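Local atomic coordinates of defensin (Pachyrhizus erosus, PDB entry 3PSM), a protein that probably acts as a secreted antifungal peptide of plant innate immunity, a dimeric, disulfide-stabilised plant defensin of the gamma-thionin family. Residues Lys1-Phe10 with Arg36-Cys47. Sequence-based numbering, arbitrary orientation. Where two conformers were deposited one is given.
Sequences KTCENLADTF and RDDFRCWCTRNC
Leu6 drops its CD2 methyl onto one face of the Trp42 indole, 3.6 Å from the centroid of the five-membered ring, a CH-pi contact that keys an edge strand to its neighbour by shape. The methyl fills the hollow between that ring and Arg40, CD2 lying 3.6 Å from Arg40 CB, while Leu6 CD1 rests over a face of the guanidinium. Asp38 fixes both walls: its OD1 takes Trp42 NE1 in the ring plane and is gripped side-on by Arg40 NE and NH2. On the opposite face of the indole lies Arg36 NH1. Further on, Cys41 CB sits over one face of the Phe10 ring, 3.7 Å from its centroid. At the other end the Cys3–Cys47 disulfide ties the chain termini, and Cys3 CB lies over one face of the Arg45 guanidinium, 3.6 Å from Arg45 NH2. Between the two ends runs an antiparallel ladder, prolonged by the hydrogen bond from Ala7 N to Cys41 O (2.9 Å). A water joins Glu4 OE1, Trp42 O and Thr44 OG1; Glu4 also salt-bridges Arg34. Strand 41-46 is central, between 2-6 and 32-35; its Cys41 and Cys43 form disulfides to Cys20 and Cys24 of helix 17-27, the hallmark of the cysteine-stabilised alpha-beta motif.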
ATOM      1  N   LYS A   1      -1.303  -2.281  21.492  0.50 18.40           N
ATOM      2  CA  LYS A   1      -1.897  -0.973  21.293  0.50 29.36           C
ATOM      3  C   LYS A   1      -1.228  -0.327  20.069  0.50 29.05           C
ATOM      4  O   LYS A   1      -0.034  -0.382  19.842  0.50 28.17           O
ATOM      5  CB  LYS A   1      -1.802   0.017  22.453  0.50 22.96           C
ATOM      6  CG  LYS A   1      -2.709   1.218  22.350  0.50 21.38           C
ATOM      7  CD  LYS A   1      -2.347   2.264  23.380  0.50 20.72           C
ATOM      8  CE  LYS A   1      -2.978   3.602  23.159  0.50 20.96           C
ATOM      9  NZ  LYS A   1      -2.563   4.671  24.093  1.00 24.23           N
ATOM     10  N   THR A   2      -2.084   0.320  19.298  1.00 29.41           N
ATOM     11  CA  THR A   2      -1.712   1.055  18.122  1.00 29.72           C
ATOM     12  C   THR A   2      -2.298   2.462  18.194  1.00 28.17           C
ATOM     13  O   THR A   2      -3.133   2.809  19.001  1.00 35.13           O
ATOM     14  CB  THR A   2      -2.219   0.453  16.812  1.00 32.98           C
ATOM     15  OG1 THR A   2      -3.642   0.516  16.821  1.00 35.93           O
ATOM     16  CG2 THR A   2      -1.734  -0.994  16.643  1.00 36.43           C
ATOM     17  N   CYS A   3      -1.567   3.339  17.449  1.00 24.43           N
ATOM     18  CA  CYS A   3      -1.709   4.776  17.504  1.00 21.73           C
ATOM     19  C   CYS A   3      -1.693   5.295  16.080  1.00 17.90           C
ATOM     20  O   CYS A   3      -0.892   4.774  15.265  1.00 19.69           O
ATOM     21  CB  CYS A   3      -0.575   5.470  18.258  1.00 26.20           C
ATOM     22  SG  CYS A   3      -0.657   5.233  20.037  1.00 30.22           S
ATOM     23  N   GLU A   4      -2.532   6.266  15.771  1.00 16.13           N
ATOM     24  CA  GLU A   4      -2.639   6.852  14.434  1.00 12.99           C
ATOM     25  C   GLU A   4      -2.285   8.329  14.520  1.00 13.32           C
ATOM     26  O   GLU A   4      -2.919   9.089  15.258  1.00 16.82           O
ATOM     27  CB  GLU A   4      -4.029   6.552  13.874  1.00 14.46           C
ATOM     28  CG  GLU A   4      -4.117   6.942  12.415  1.00 14.01           C
ATOM     29  CD  GLU A   4      -5.423   6.687  11.716  1.00 14.70           C
ATOM     30  OE1 GLU A   4      -5.407   6.251  10.562  1.00 15.34           O
ATOM     31  OE2 GLU A   4      -6.485   6.818  12.391  1.00 22.27           O
ATOM     32  N   ASN A   5      -1.246   8.742  13.785  1.00 12.43           N
ATOM     33  CA  ASN A   5      -0.813  10.135  13.732  1.00 12.28           C
ATOM     34  C   ASN A   5      -0.416  10.492  12.327  1.00 10.74           C
ATOM     35  O   ASN A   5      -0.231   9.611  11.454  1.00 11.36           O
ATOM     36  CB  ASN A   5       0.338  10.377  14.692  1.00 14.41           C
ATOM     37  CG  ASN A   5      -0.238  10.432  16.108  1.00 18.43           C
ATOM     38  OD1 ASN A   5      -0.729  11.471  16.536  1.00 20.53           O
ATOM     39  ND2 ASN A   5      -0.319   9.355  16.861  1.00 21.19           N
ATOM     40  N   LEU A   6      -0.318  11.786  12.054  1.00 11.35           N
ATOM     41  CA  LEU A   6       0.067  12.234  10.717  1.00 10.99           C
ATOM     42  C   LEU A   6       1.403  11.655  10.303  1.00 10.48           C
ATOM     43  O   LEU A   6       2.345  11.526  11.085  1.00 12.51           O
ATOM     44  CB  LEU A   6       0.161  13.774  10.673  1.00 12.15           C
ATOM     45  CG  LEU A   6      -1.181  14.458  10.668  1.00 13.46           C
ATOM     46  CD1 LEU A   6      -0.935  15.968  10.884  1.00 17.02           C
ATOM     47  CD2 LEU A   6      -1.969  14.259   9.384  1.00 13.90           C
ATOM     48  N   ALA A   7       1.526  11.336   9.024  1.00 10.46           N
ATOM     49  CA  ALA A   7       2.811  11.031   8.428  1.00 11.00           C
ATOM     50  C   ALA A   7       3.770  12.185   8.687  1.00 11.41           C
ATOM     51  O   ALA A   7       3.337  13.355   8.715  1.00 14.10           O
ATOM     52  CB  ALA A   7       2.630  10.758   6.952  1.00 11.24           C
ATOM     53  N   ASP A   8       5.032  11.894   8.750  1.00 14.23           N
ATOM     54  CA  ASP A   8       6.010  12.920   8.958  1.00 14.08           C
ATOM     55  C   ASP A   8       6.350  13.709   7.694  1.00 12.52           C
ATOM     56  O   ASP A   8       6.496  14.929   7.767  1.00 15.16           O
ATOM     57  CB  ASP A   8       7.307  12.276   9.549  1.00 18.16           C
ATOM     58  CG  ASP A   8       7.242  11.969  11.040  1.00 24.92           C
ATOM     59  OD1 ASP A   8       6.355  12.466  11.767  1.00 26.44           O
ATOM     60  OD2 ASP A   8       8.130  11.210  11.507  1.00 38.70           O
ATOM     61  N   THR A   9       6.485  13.047   6.549  1.00 11.90           N
ATOM     62  CA  THR A   9       7.067  13.657   5.350  1.00 13.25           C
ATOM     63  C   THR A   9       6.288  13.346   4.096  1.00 12.47           C
ATOM     64  O   THR A   9       6.785  13.492   3.017  1.00 17.82           O
ATOM     65  CB  THR A   9       8.547  13.208   5.194  1.00 15.34           C
ATOM     66  OG1 THR A   9       8.571  11.768   5.205  1.00 19.05           O
ATOM     67  CG2 THR A   9       9.369  13.733   6.365  1.00 15.49           C
ATOM     68  N   PHE A  10       5.047  12.938   4.205  1.00 11.24           N
ATOM     69  CA  PHE A  10       4.204  12.741   3.013  1.00 10.42           C
ATOM     70  C   PHE A  10       3.995  14.081   2.318  1.00 10.94           C
ATOM     71  O   PHE A  10       3.626  15.049   2.981  1.00 12.89           O
ATOM     72  CB  PHE A  10       2.904  12.098   3.450  1.00 10.42           C
ATOM     73  CG  PHE A  10       1.940  11.791   2.294  1.00  9.62           C
ATOM     74  CD1 PHE A  10       1.935  10.541   1.681  1.00 10.81           C
ATOM     75  CD2 PHE A  10       1.049  12.726   1.837  1.00 10.25           C
ATOM     76  CE1 PHE A  10       1.049  10.248   0.678  1.00 11.41           C
ATOM     77  CE2 PHE A  10       0.140  12.410   0.807  1.00 10.94           C
ATOM     78  CZ  PHE A  10       0.152  11.175   0.242  1.00 11.57           C
ATOM     79  N   ARG A  36      -7.301  10.466   5.640  1.00 10.64           N
ATOM     80  CA  ARG A  36      -8.508  10.742   6.413  1.00 12.08           C
ATOM     81  C   ARG A  36      -9.290  11.864   5.745  1.00 13.53           C
ATOM     82  O   ARG A  36      -8.934  12.343   4.662  1.00 13.31           O
ATOM     83  CB  ARG A  36      -8.209  10.941   7.920  1.00 13.18           C
ATOM     84  CG  ARG A  36      -7.752   9.611   8.525  1.00 13.85           C
ATOM     85  CD  ARG A  36      -7.431   9.633   9.974  1.00 16.54           C
ATOM     86  NE  ARG A  36      -8.588   9.902  10.785  1.00 15.62           N
ATOM     87  CZ  ARG A  36      -8.751  10.762  11.718  1.00 22.52           C
ATOM     88  NH1 ARG A  36      -7.761  11.594  12.125  1.00 33.46           N
ATOM     89  NH2 ARG A  36      -9.930  10.857  12.346  1.00 22.60           N
ATOM     90  N   ASP A  37     -10.371  12.303   6.339  1.00 14.02           N
ATOM     91  CA  ASP A  37     -11.295  13.252   5.737  1.00 15.85           C
ATOM     92  C   ASP A  37     -10.741  14.656   5.673  1.00 14.27           C
ATOM     93  O   ASP A  37     -11.345  15.530   5.027  1.00 16.75           O
ATOM     94  CB  ASP A  37     -12.625  13.237   6.482  1.00 18.05           C
ATOM     95  CG  ASP A  37     -12.594  13.674   7.923  1.00 23.25           C
ATOM     96  OD1 ASP A  37     -13.665  13.908   8.490  1.00 22.57           O
ATOM     97  OD2 ASP A  37     -11.524  13.730   8.536  1.00 40.45           O
ATOM     98  N   ASP A  38      -9.587  14.871   6.223  1.00 13.23           N
ATOM     99  CA  ASP A  38      -8.721  16.047   6.117  1.00 14.10           C
ATOM    100  C   ASP A  38      -7.795  16.071   4.898  1.00 13.14           C
ATOM    101  O   ASP A  38      -7.014  17.015   4.708  1.00 14.07           O
ATOM    102  CB  ASP A  38      -7.861  16.256   7.366  1.00 14.55           C
ATOM    103  CG  ASP A  38      -6.916  15.100   7.638  1.00 13.50           C
ATOM    104  OD1 ASP A  38      -6.152  15.214   8.583  1.00 15.80           O
ATOM    105  OD2 ASP A  38      -6.949  14.077   6.896  1.00 11.19           O
ATOM    106  N   PHE A  39      -7.873  15.060   4.051  1.00 11.86           N
ATOM    107  CA  PHE A  39      -6.963  14.972   2.905  1.00 11.22           C
ATOM    108  C   PHE A  39      -5.518  15.004   3.329  1.00 10.63           C
ATOM    109  O   PHE A  39      -4.646  15.505   2.593  1.00 11.02           O
ATOM    110  CB  PHE A  39      -7.250  16.021   1.845  1.00 13.50           C
ATOM    111  CG  PHE A  39      -8.590  15.827   1.162  1.00 13.84           C
ATOM    112  CD1 PHE A  39      -9.742  16.358   1.742  1.00 17.14           C
ATOM    113  CD2 PHE A  39      -8.648  15.134  -0.023  1.00 15.86           C
ATOM    114  CE1 PHE A  39     -10.949  16.185   1.049  1.00 20.49           C
ATOM    115  CE2 PHE A  39      -9.853  14.990  -0.699  1.00 19.58           C
ATOM    116  CZ  PHE A  39     -10.990  15.513  -0.149  1.00 22.00           C
ATOM    117  N   ARG A  40      -5.198  14.362   4.439  1.00  9.75           N
ATOM    118  CA  ARG A  40      -3.819  14.136   4.864  1.00  9.91           C
ATOM    119  C   ARG A  40      -3.615  12.638   5.113  1.00  9.43           C
ATOM    120  O   ARG A  40      -4.555  11.868   5.297  1.00  9.62           O
ATOM    121  CB  ARG A  40      -3.506  14.905   6.145  1.00 11.81           C
ATOM    122  CG  ARG A  40      -3.533  16.419   5.885  1.00 13.62           C
ATOM    123  CD  ARG A  40      -3.044  17.206   7.088  1.00 14.53           C
ATOM    124  NE  ARG A  40      -4.008  17.024   8.156  1.00 14.49           N
ATOM    125  CZ  ARG A  40      -4.053  17.725   9.272  1.00 14.94           C
ATOM    126  NH1 ARG A  40      -3.153  18.664   9.467  1.00 17.21           N
ATOM    127  NH2 ARG A  40      -5.007  17.428  10.175  1.00 17.48           N
ATOM    128  N   CYS A  41      -2.338  12.255   5.060  1.00  8.63           N
ATOM    129  CA  CYS A  41      -1.907  10.883   5.251  1.00  8.35           C
ATOM    130  C   CYS A  41      -1.595  10.627   6.712  1.00  8.66           C
ATOM    131  O   CYS A  41      -0.797  11.347   7.327  1.00  9.45           O
ATOM    132  CB  CYS A  41      -0.645  10.651   4.406  1.00  8.64           C
ATOM    133  SG  CYS A  41       0.170   9.051   4.649  1.00  8.36           S
ATOM    134  N   TRP A  42      -2.252   9.624   7.278  1.00  8.55           N
ATOM    135  CA  TRP A  42      -2.108   9.209   8.658  1.00  9.04           C
ATOM    136  C   TRP A  42      -1.562   7.785   8.691  1.00  8.92           C
ATOM    137  O   TRP A  42      -2.069   6.889   8.042  1.00  9.60           O
ATOM    138  CB  TRP A  42      -3.477   9.221   9.366  1.00 10.14           C
ATOM    139  CG  TRP A  42      -4.039  10.618   9.550  1.00 10.19           C
ATOM    140  CD1 TRP A  42      -4.572  11.427   8.579  1.00 11.09           C
ATOM    141  CD2 TRP A  42      -4.139  11.330  10.787  1.00 11.07           C
ATOM    142  NE1 TRP A  42      -4.966  12.607   9.185  1.00 12.29           N
ATOM    143  CE2 TRP A  42      -4.720  12.586  10.507  1.00 12.29           C
ATOM    144  CE3 TRP A  42      -3.768  11.050  12.110  1.00 11.82           C
ATOM    145  CZ2 TRP A  42      -4.933  13.535  11.483  1.00 14.20           C
ATOM    146  CZ3 TRP A  42      -4.022  12.024  13.081  1.00 13.63           C
ATOM    147  CH2 TRP A  42      -4.606  13.229  12.746  1.00 14.58           C
ATOM    148  N   CYS A  43      -0.494   7.608   9.488  1.00  9.09           N
ATOM    149  CA  CYS A  43       0.107   6.337   9.671  1.00  9.21           C
ATOM    150  C   CYS A  43      -0.318   5.736  11.017  1.00 10.63           C
ATOM    151  O   CYS A  43      -0.431   6.440  12.036  1.00 12.04           O
ATOM    152  CB  CYS A  43       1.647   6.398   9.687  1.00 10.19           C
ATOM    153  SG  CYS A  43       2.434   7.132   8.244  1.00  9.89           S
ATOM    154  N   THR A  44      -0.477   4.441  11.037  1.00 10.57           N
ATOM    155  CA  THR A  44      -0.680   3.646  12.256  1.00 12.62           C
ATOM    156  C   THR A  44       0.610   2.947  12.629  1.00 12.64           C
ATOM    157  O   THR A  44       1.275   2.374  11.780  1.00 12.11           O
ATOM    158  CB  THR A  44      -1.807   2.624  12.043  1.00 14.07           C
ATOM    159  OG1 THR A  44      -3.015   3.352  11.763  1.00 16.07           O
ATOM    160  CG2 THR A  44      -2.070   1.786  13.270  1.00 17.13           C
ATOM    161  N   ARG A  45       0.941   2.997  13.914  1.00 14.44           N
ATOM    162  CA  ARG A  45       2.139   2.388  14.456  1.00 16.62           C
ATOM    163  C   ARG A  45       1.836   1.679  15.772  1.00 18.54           C
ATOM    164  O   ARG A  45       0.883   1.989  16.466  1.00 20.94           O
ATOM    165  CB  ARG A  45       3.184   3.460  14.733  1.00 18.42           C
ATOM    166  CG  ARG A  45       2.794   4.405  15.881  1.00 23.59           C
ATOM    167  CD  ARG A  45       3.984   5.344  16.190  1.00 29.58           C
ATOM    168  NE  ARG A  45       3.383   6.193  17.247  1.00 30.18           N
ATOM    169  CZ  ARG A  45       2.517   7.187  17.183  1.00 29.88           C
ATOM    170  NH1 ARG A  45       2.202   7.435  15.941  1.00 31.87           N
ATOM    171  NH2 ARG A  45       2.145   7.757  18.330  1.00 29.92           N
ATOM    172  N   ASN A  46       2.666   0.679  16.112  1.00 20.16           N
ATOM    173  CA  ASN A  46       2.670   0.121  17.469  1.00 22.42           C
ATOM    174  C   ASN A  46       3.066   1.188  18.470  1.00 27.50           C
ATOM    175  O   ASN A  46       4.014   1.940  18.178  1.00 29.15           O
ATOM    176  CB  ASN A  46       3.650  -1.051  17.464  1.00 26.27           C
ATOM    177  CG  ASN A  46       3.185  -2.190  16.578  1.00 24.57           C
ATOM    178  OD1 ASN A  46       3.820  -2.496  15.535  1.00 26.07           O
ATOM    179  ND2 ASN A  46       2.083  -2.792  16.904  1.00 28.01           N
ATOM    180  N   CYS A  47       2.344   1.274  19.607  1.00 30.96           N
ATOM    181  CA  CYS A  47       2.499   2.345  20.602  1.00 27.75           C
ATOM    182  C   CYS A  47       2.207   1.812  21.996  1.00 38.93           C
ATOM    183  O   CYS A  47       2.207   0.577  22.186  1.00 40.30           O
ATOM    184  CB  CYS A  47       1.611   3.621  20.326  1.00 21.38           C
ATOM    185  SG  CYS A  47      -0.135   3.288  20.330  1.00 25.49           S
ATOM    186  OXT CYS A  47       1.957   2.566  22.943  1.00 52.27           O
TER
HETATM  187  O   HOH W   1       1.242  -3.331  19.317  1.00 29.88           O
HETATM  188  O   HOH W   2      -3.456   4.809   9.487  1.00 12.84           O